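Local atomic coordinates of hyaluronoglucosaminidase (Apis mellifera, PDB entry 1FCQ), a protein that hydrolyses hyaluronan as a glycosidase family 56 hyaluronidase and is a major allergen of bee venom. Residues Tyr14-Thr19 with Glu49-Leu54. Residues are numbered along the deposited sequence; the frame is centred on the assembly and turned at random.
Sequences YWNVPT and EEIAIL
Y14 and N16 reach from strand 12-16 to I51 and I53 of strand 51-55, two neighbouring parallel strands in the seven-stranded (beta/alpha) TIM barrel of this enzyme. No direct hydrogen bond joins the two segments; their short strands, 7.8 Å apart at closest approach and inclined by 36°, are bridged by side chains and water. I51 sits in the middle. Its CG1 is anti to the backbone N (chi1 -175°), and with chi2 also extended CD1 comes up against the CB atoms of both Y14 and N16, 4.1 Å from Y14 CB, while the other branch, CG2, rests 3.5 Å from the backbone O of W15.

At one end the Y14 ring passes obliquely by the carbonyl of E50, its CE2 3.5 Å from E50 O. The E50 side chain, bent at chi2, crosses the tyrosine at about a right angle and leaves OE2 beside the same ring carbon. Beyond the ring, one water links Y14 OH to E50 O, to which it donates. At the other end the amide of N16 lies across I53, with ND2 3.8 Å from CG2. A second water accepts from I53 N and, weakly, from N16 ND2.

Around this contact, strand 12-16 bonds through its backbone to strand 297-301, and E50 to V107; Y14 packs on L263, and I51 and I53 on Y265, of strand 261-267. The buried N16 amide is probably held in this orientation by the hydrogen bond between its OD1 and Y265 OH.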
# COMPACT_ATOMS: atom_id res chain seq x y z
N TYR A 14 -8.40 0.35 11.62
CA TYR A 14 -7.34 -0.54 12.09
C TYR A 14 -6.05 0.14 12.53
O TYR A 14 -5.57 1.07 11.89
CB TYR A 14 -6.95 -1.49 10.94
CG TYR A 14 -8.05 -2.47 10.59
CD1 TYR A 14 -9.02 -2.15 9.65
CD2 TYR A 14 -8.11 -3.70 11.24
CE1 TYR A 14 -10.02 -3.08 9.35
CE2 TYR A 14 -9.10 -4.61 10.94
CZ TYR A 14 -10.04 -4.29 9.99
OH TYR A 14 -11.05 -5.19 9.69
N TRP A 15 -5.49 -0.38 13.64
CA TRP A 15 -4.22 0.18 14.11
C TRP A 15 -3.06 -0.53 13.41
O TRP A 15 -2.86 -1.73 13.65
CB TRP A 15 -4.10 -0.05 15.62
CG TRP A 15 -3.01 0.70 16.32
CD1 TRP A 15 -1.92 0.17 16.95
CD2 TRP A 15 -2.91 2.12 16.50
NE1 TRP A 15 -1.15 1.16 17.51
CE2 TRP A 15 -1.74 2.37 17.24
CE3 TRP A 15 -3.70 3.20 16.11
CZ2 TRP A 15 -1.35 3.66 17.60
CZ3 TRP A 15 -3.32 4.48 16.47
CH2 TRP A 15 -2.15 4.69 17.20
N ASN A 16 -2.30 0.19 12.60
CA ASN A 16 -1.14 -0.41 11.93
C ASN A 16 0.11 0.44 12.18
O ASN A 16 1.00 0.64 11.37
CB ASN A 16 -1.41 -0.62 10.44
CG ASN A 16 -0.40 -1.50 9.72
OD1 ASN A 16 -0.09 -1.26 8.54
ND2 ASN A 16 0.12 -2.56 10.37
N VAL A 17 0.13 1.01 13.39
CA VAL A 17 1.27 1.83 13.84
C VAL A 17 2.12 0.88 14.68
O VAL A 17 1.54 0.16 15.52
CB VAL A 17 0.77 3.01 14.68
CG1 VAL A 17 1.95 3.82 15.22
CG2 VAL A 17 -0.12 3.96 13.89
N PRO A 18 3.43 0.87 14.57
CA PRO A 18 4.28 -0.08 15.27
C PRO A 18 4.60 0.30 16.70
O PRO A 18 5.77 0.30 17.09
CB PRO A 18 5.52 -0.15 14.40
CG PRO A 18 5.62 1.20 13.81
CD PRO A 18 4.20 1.65 13.57
N THR A 19 3.55 0.50 17.47
CA THR A 19 3.68 0.85 18.88
C THR A 19 4.24 -0.30 19.69
O THR A 19 4.67 -0.09 20.83
CB THR A 19 2.36 1.38 19.45
OG1 THR A 19 1.27 0.56 19.02
CG2 THR A 19 2.13 2.80 18.94
N GLU A 49 -4.27 -10.91 14.80
CA GLU A 49 -5.53 -11.30 14.20
C GLU A 49 -6.30 -10.21 13.47
O GLU A 49 -7.13 -10.57 12.63
CB GLU A 49 -6.44 -12.00 15.21
CG GLU A 49 -7.11 -11.12 16.22
CD GLU A 49 -6.26 -10.38 17.23
OE1 GLU A 49 -5.06 -10.62 17.42
OE2 GLU A 49 -6.88 -9.52 17.90
N GLU A 50 -6.06 -8.94 13.75
CA GLU A 50 -6.78 -7.87 13.08
C GLU A 50 -6.09 -7.44 11.79
O GLU A 50 -6.78 -7.25 10.79
CB GLU A 50 -6.89 -6.62 13.98
CG GLU A 50 -7.70 -6.89 15.23
CD GLU A 50 -9.14 -7.27 14.96
OE1 GLU A 50 -9.70 -7.96 15.84
OE2 GLU A 50 -9.75 -6.90 13.95
N ILE A 51 -4.77 -7.30 11.84
CA ILE A 51 -4.03 -6.85 10.66
C ILE A 51 -2.57 -7.26 10.70
O ILE A 51 -1.96 -7.40 11.77
CB ILE A 51 -4.17 -5.31 10.50
CG1 ILE A 51 -3.52 -4.80 9.20
CG2 ILE A 51 -3.57 -4.60 11.71
CD1 ILE A 51 -4.01 -3.42 8.78
N ALA A 52 -1.98 -7.48 9.52
CA ALA A 52 -0.57 -7.80 9.39
C ALA A 52 -0.07 -7.27 8.03
O ALA A 52 -0.70 -7.55 7.01
CB ALA A 52 -0.26 -9.29 9.49
N ILE A 53 0.98 -6.46 8.07
CA ILE A 53 1.57 -5.94 6.83
C ILE A 53 2.90 -6.66 6.61
O ILE A 53 3.69 -6.91 7.52
CB ILE A 53 1.73 -4.43 6.79
CG1 ILE A 53 2.27 -3.90 5.45
CG2 ILE A 53 2.68 -3.95 7.89
CD1 ILE A 53 1.93 -2.42 5.27
N LEU A 54 3.14 -7.05 5.35
CA LEU A 54 4.39 -7.72 5.00
C LEU A 54 5.24 -6.76 4.17
O LEU A 54 4.81 -6.35 3.09
CB LEU A 54 4.12 -8.99 4.17
CG LEU A 54 3.27 -10.04 4.89
CD1 LEU A 54 3.04 -11.20 3.93
CD2 LEU A 54 3.94 -10.51 6.17
O HOH W 1 -9.65 -7.70 10.46
O HOH W 2 1.55 -5.27 10.79